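Glycosylation Associate Protein 1 (Streptococcus agalactiae serotype V, PDB 6OYC) probably acts as an accessory Sec component, working in complex with Gap2 and Gap3 in the glycosylation and secretion of bacterial surface glycoproteins. Local coordinates at residues R282-A287 with L454-E459; S301-R306 with G442-I447. One frame throughout, in Å; residues are numbered along the deposited sequence.

Interaction 1: R282-A287 with L454-E459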
loop_
_atom_site.group_PDB
_atom_site.type_symbol
_atom_site.label_atom_id
_atom_site.label_comp_id
_atom_site.label_asym_id
_atom_site.label_seq_id
_atom_site.Cartn_x
_atom_site.Cartn_y
_atom_site.Cartn_z
ATOM N N ARG A 282 8.623 -2.157 -14.919
ATOM C CA ARG A 282 9.369 -1.097 -15.583
ATOM C C ARG A 282 10.114 -1.617 -16.806
ATOM O O ARG A 282 10.658 -2.729 -16.799
ATOM C CB ARG A 282 10.329 -0.423 -14.608
ATOM C CG ARG A 282 9.616 0.542 -13.654
ATOM C CD ARG A 282 10.631 1.356 -12.904
ATOM N NE ARG A 282 11.439 2.124 -13.840
ATOM C CZ ARG A 282 11.220 3.403 -14.115
ATOM N NH1 ARG A 282 10.236 4.034 -13.496
ATOM N NH2 ARG A 282 11.981 4.040 -14.998
ATOM N N LEU A 283 10.130 -0.790 -17.856
ATOM C CA LEU A 283 10.787 -1.172 -19.103
ATOM C C LEU A 283 12.305 -1.126 -18.977
ATOM O O LEU A 283 12.992 -2.007 -19.508
ATOM C CB LEU A 283 10.313 -0.277 -20.245
ATOM C CG LEU A 283 8.928 -0.601 -20.805
ATOM C CD1 LEU A 283 8.571 0.358 -21.922
ATOM C CD2 LEU A 283 8.887 -2.015 -21.311
ATOM N N ASP A 284 12.855 -0.128 -18.274
ATOM C CA ASP A 284 14.310 -0.087 -18.105
ATOM C C ASP A 284 14.805 -1.302 -17.317
ATOM O O ASP A 284 15.765 -1.968 -17.728
ATOM C CB ASP A 284 14.778 1.232 -17.455
ATOM C CG ASP A 284 13.940 1.662 -16.236
ATOM O OD1 ASP A 284 13.057 0.905 -15.790
ATOM O OD2 ASP A 284 14.172 2.776 -15.707
ATOM N N ILE A 285 14.147 -1.626 -16.196
ATOM C CA ILE A 285 14.516 -2.832 -15.456
ATOM C C ILE A 285 14.367 -4.059 -16.345
ATOM O O ILE A 285 15.221 -4.956 -16.345
ATOM C CB ILE A 285 13.672 -2.965 -14.174
ATOM C CG1 ILE A 285 14.030 -1.878 -13.148
ATOM C CG2 ILE A 285 13.858 -4.331 -13.554
ATOM C CD1 ILE A 285 13.561 -2.199 -11.718
ATOM N N ALA A 286 13.275 -4.122 -17.114
ATOM C CA ALA A 286 13.063 -5.267 -17.993
ATOM C C ALA A 286 14.247 -5.454 -18.918
ATOM O O ALA A 286 14.716 -6.584 -19.120
ATOM C CB ALA A 286 11.783 -5.089 -18.810
ATOM N N ALA A 287 14.759 -4.341 -19.458
ATOM C CA ALA A 287 15.875 -4.374 -20.391
ATOM C C ALA A 287 17.144 -4.872 -19.717
ATOM O O ALA A 287 17.860 -5.716 -20.272
ATOM C CB ALA A 287 16.091 -2.983 -20.990
ATOM N N LEU A 454 10.715 13.049 -17.701
ATOM C CA LEU A 454 10.200 11.893 -18.407
ATOM C C LEU A 454 10.012 10.743 -17.430
ATOM O O LEU A 454 10.838 10.509 -16.544
ATOM C CB LEU A 454 11.149 11.474 -19.532
ATOM C CG LEU A 454 10.686 10.364 -20.490
ATOM C CD1 LEU A 454 11.027 8.937 -19.983
ATOM C CD2 LEU A 454 9.185 10.506 -20.814
ATOM N N THR A 455 8.912 10.027 -17.605
ATOM C CA THR A 455 8.563 8.871 -16.802
ATOM C C THR A 455 8.036 7.819 -17.754
ATOM O O THR A 455 7.648 8.120 -18.883
ATOM C CB THR A 455 7.496 9.205 -15.735
ATOM O OG1 THR A 455 6.247 9.506 -16.379
ATOM C CG2 THR A 455 7.922 10.421 -14.888
ATOM N N GLU A 456 8.006 6.577 -17.297
ATOM C CA GLU A 456 7.375 5.573 -18.133
ATOM C C GLU A 456 5.856 5.707 -18.157
ATOM O O GLU A 456 5.202 5.024 -18.953
ATOM C CB GLU A 456 7.784 4.177 -17.660
ATOM C CG GLU A 456 9.287 3.968 -17.573
ATOM C CD GLU A 456 9.647 2.492 -17.598
ATOM O OE1 GLU A 456 8.711 1.665 -17.480
ATOM O OE2 GLU A 456 10.851 2.162 -17.739
ATOM N N PHE A 457 5.282 6.568 -17.322
ATOM C CA PHE A 457 3.834 6.662 -17.191
ATOM C C PHE A 457 3.186 7.607 -18.184
ATOM O O PHE A 457 1.983 7.478 -18.440
ATOM C CB PHE A 457 3.462 7.125 -15.778
ATOM C CG PHE A 457 3.677 6.081 -14.745
ATOM C CD1 PHE A 457 2.662 5.179 -14.434
ATOM C CD2 PHE A 457 4.909 5.962 -14.116
ATOM C CE1 PHE A 457 2.864 4.202 -13.493
ATOM C CE2 PHE A 457 5.116 4.984 -13.173
ATOM C CZ PHE A 457 4.096 4.108 -12.858
ATOM N N VAL A 458 3.926 8.575 -18.707
ATOM C CA VAL A 458 3.351 9.654 -19.498
ATOM C C VAL A 458 4.044 9.677 -20.848
ATOM O O VAL A 458 5.278 9.664 -20.918
ATOM C CB VAL A 458 3.494 11.017 -18.795
ATOM C CG1 VAL A 458 3.158 12.147 -19.761
ATOM C CG2 VAL A 458 2.617 11.074 -17.551
ATOM N N GLU A 459 3.253 9.677 -21.913
ATOM C CA GLU A 459 3.729 10.030 -23.243
ATOM C C GLU A 459 3.326 11.478 -23.502
ATOM O O GLU A 459 2.138 11.813 -23.441
ATOM C CB GLU A 459 3.156 9.096 -24.310
ATOM C CG GLU A 459 3.817 7.719 -24.357
ATOM C CD GLU A 459 3.359 6.896 -25.545
ATOM O OE1 GLU A 459 3.780 7.201 -26.682
ATOM O OE2 GLU A 459 2.567 5.949 -25.346
#
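With CG of Glu456 anti to its own carbonyl carbon (chi1 -54°) and the chain extended beyond it, the carboxylate reaches across to Leu283 and Asp284, the first residues of helix 283-292. The loop between strands 449-451 and 464-466 of one parallel sheet thus meets the N-terminus of a helix packed on the other, an arrangement in keeping with the two Rossmann-like domains of a GT-B fold. Glu456 takes the first two N-H groups of the helix through syn lone pairs: Leu283 N donates to OE1 at 2.9 Å and 172°, Asp284 N to OE2 at 3.1 Å. A second, weak bond runs from Leu283 N to OE2. The two bonds, one to each oxygen, fix the rotation of the carboxylate at the helix N-terminus, where the dipole should favour its negative charge.

Arg282, the N-cap residue, bends at chi3, and the Glu456 carboxylate lies over one face of its guanidinium, toward the rim, the two planes 37° apart. Its NH2 lies 3.5 Å from Glu456 OE2, but that oxygen stands well out of the guanidinium plane, so the attraction is purely electrostatic. Arg282 instead directs NE and NH2 to Asp284, gripping it side-on: NE to OD1, NH2 to OD2 at 2.6 Å. This shared arginine probably offsets the repulsion between the two acids. Leu283 CB lies 3.5 Å from Glu456 OE2. On the loop itself, Thr455 closes an ST turn, OG1 accepting from Phe457 N at 3.2 Å.

Interaction 2: S301-R306 with G442-I447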
loop_
_atom_site.group_PDB
_atom_site.type_symbol
_atom_site.label_atom_id
_atom_site.label_comp_id
_atom_site.label_asym_id
_atom_site.label_seq_id
_atom_site.Cartn_x
_atom_site.Cartn_y
_atom_site.Cartn_z
ATOM N N SER A 301 2.501 -3.166 -16.775
ATOM C CA SER A 301 2.322 -1.866 -16.140
ATOM C C SER A 301 1.309 -1.986 -14.999
ATOM O O SER A 301 0.316 -2.716 -15.111
ATOM C CB SER A 301 1.884 -0.799 -17.144
ATOM O OG SER A 301 1.059 -1.339 -18.153
ATOM N N PRO A 302 1.543 -1.314 -13.891
ATOM C CA PRO A 302 0.786 -1.582 -12.648
ATOM C C PRO A 302 -0.522 -0.802 -12.519
ATOM O O PRO A 302 -0.692 -0.009 -11.596
ATOM C CB PRO A 302 1.795 -1.175 -11.566
ATOM C CG PRO A 302 2.641 -0.104 -12.211
ATOM C CD PRO A 302 2.739 -0.478 -13.667
ATOM N N PHE A 303 -1.478 -1.077 -13.411
ATOM C CA PHE A 303 -2.803 -0.463 -13.338
ATOM C C PHE A 303 -3.533 -0.813 -12.047
ATOM O O PHE A 303 -3.479 -1.953 -11.570
ATOM C CB PHE A 303 -3.671 -0.913 -14.513
ATOM C CG PHE A 303 -3.162 -0.482 -15.843
ATOM C CD1 PHE A 303 -3.281 0.843 -16.250
ATOM C CD2 PHE A 303 -2.581 -1.408 -16.712
ATOM C CE1 PHE A 303 -2.808 1.243 -17.498
ATOM C CE2 PHE A 303 -2.118 -1.024 -17.956
ATOM C CZ PHE A 303 -2.232 0.308 -18.354
ATOM N N ASP A 304 -4.254 0.168 -11.504
ATOM C CA ASP A 304 -5.149 -0.008 -10.357
ATOM C C ASP A 304 -6.559 0.331 -10.824
ATOM O O ASP A 304 -6.924 1.507 -10.915
ATOM C CB ASP A 304 -4.744 0.876 -9.178
ATOM C CG ASP A 304 -5.703 0.746 -7.981
ATOM O OD1 ASP A 304 -6.628 -0.107 -8.013
ATOM O OD2 ASP A 304 -5.526 1.499 -7.003
ATOM N N THR A 305 -7.366 -0.695 -11.082
ATOM C CA THR A 305 -8.656 -0.468 -11.723
ATOM C C THR A 305 -9.754 -0.032 -10.760
ATOM O O THR A 305 -10.891 0.141 -11.199
ATOM C CB THR A 305 -9.091 -1.726 -12.462
ATOM O OG1 THR A 305 -8.922 -2.854 -11.600
ATOM C CG2 THR A 305 -8.229 -1.927 -13.742
ATOM N N ARG A 306 -9.462 0.158 -9.472
ATOM C CA ARG A 306 -10.424 0.833 -8.609
ATOM C C ARG A 306 -10.668 2.284 -9.024
ATOM O O ARG A 306 -11.634 2.892 -8.551
ATOM C CB ARG A 306 -9.956 0.806 -7.147
ATOM C CG ARG A 306 -9.743 -0.590 -6.542
ATOM C CD ARG A 306 -9.059 -0.519 -5.169
ATOM N NE ARG A 306 -7.705 0.029 -5.244
ATOM C CZ ARG A 306 -7.000 0.432 -4.187
ATOM N NH1 ARG A 306 -7.524 0.337 -2.974
ATOM N NH2 ARG A 306 -5.782 0.943 -4.347
ATOM N N GLY A 442 -3.141 8.080 -12.341
ATOM C CA GLY A 442 -3.246 8.801 -13.596
ATOM C C GLY A 442 -3.500 7.900 -14.791
ATOM O O GLY A 442 -4.507 8.075 -15.480
ATOM N N ILE A 443 -2.617 6.927 -15.045
ATOM C CA ILE A 443 -2.839 5.998 -16.152
ATOM C C ILE A 443 -4.051 5.111 -15.919
ATOM O O ILE A 443 -4.539 4.491 -16.869
ATOM C CB ILE A 443 -1.629 5.079 -16.426
ATOM C CG1 ILE A 443 -1.444 4.081 -15.284
ATOM C CG2 ILE A 443 -0.345 5.862 -16.654
ATOM C CD1 ILE A 443 -0.287 3.093 -15.513
ATOM N N SER A 444 -4.526 4.990 -14.675
ATOM C CA SER A 444 -5.676 4.142 -14.398
ATOM C C SER A 444 -6.991 4.882 -14.579
ATOM O O SER A 444 -8.031 4.241 -14.759
ATOM C CB SER A 444 -5.602 3.587 -12.965
ATOM O OG SER A 444 -4.535 2.676 -12.807
ATOM N N SER A 445 -6.953 6.212 -14.525
ATOM C CA SER A 445 -8.132 7.057 -14.602
ATOM C C SER A 445 -8.239 7.816 -15.915
ATOM O O SER A 445 -9.289 8.402 -16.193
ATOM C CB SER A 445 -8.115 8.074 -13.456
ATOM O OG SER A 445 -6.987 8.920 -13.625
ATOM N N GLY A 446 -7.186 7.816 -16.727
ATOM C CA GLY A 446 -7.145 8.651 -17.896
ATOM C C GLY A 446 -6.877 10.107 -17.625
ATOM O O GLY A 446 -6.697 10.863 -18.580
ATOM N N ILE A 447 -6.868 10.530 -16.364
ATOM C CA ILE A 447 -6.572 11.930 -16.052
ATOM C C ILE A 447 -5.167 12.261 -16.544
ATOM O O ILE A 447 -4.208 11.513 -16.242
ATOM C CB ILE A 447 -6.703 12.187 -14.545
ATOM C CG1 ILE A 447 -8.109 11.821 -14.054
ATOM C CG2 ILE A 447 -6.361 13.646 -14.205
ATOM C CD1 ILE A 447 -8.338 12.108 -12.567
#
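Phe303 and Ser444 bring their CA atoms within 5.5 Å, where the irregular chain 301-306 passes the last turn of helix 436-445. Pro302 centres an inverse gamma turn, closed by Phe303 N on Ser301 O, while Gly446 leaves the helix with positive phi (76°). The joint links the loop leaving strand 297-299 of one parallel sheet to a helix of the other Rossmann-like domain.

From the helix, Ser444 OG accepts the backbone N-H of Asp304 at 2.8 Å and 164°; Ile440 O, one helical turn back, is a second partner of this hydroxyl. Alongside, the CG1-CD1 arm of Ile443 approaches ring atoms CD1 and CE1 of Phe303 obliquely, CD1 3.7 Å from CE1, the side chains crossing at about a right angle. Ile443 O lies at the ring edge, in its plane. The ring also touches Lys497 and Ile498 of helix 484-502.

Asp304 turns its carboxylate to Arg306, which grips it side-on through NE and NH2 (NH2 to OD2 2.7 Å), and to Tyr437 OH; Arg306 N closes an Asx turn on OD1. The buried Ser444 hydroxyl and Asp304 carboxylate thus both have polar partners, and a single straight bond beside apolar packing sets the loop against the helix end.

Overall arrangement
Interactions 1 and 2 lie about 15 Å apart, centre to centre. Along the chain the order is 282-287, 301-306, 442-447, 454-459, so both segments of interaction 2 fall between those of interaction 1. The first two segments flank strand 297-299, an outermost strand of the seven-stranded parallel sheet; the last two flank strand 449-451 of the six-stranded one. They meet directly where Phe457 O packs on Ile443 CG2, 3.4 Å away. The two contacts therefore bridge the domains of the seven-stranded and six-stranded sheets at neighbouring points, interaction 1 at the surface and interaction 2 buried.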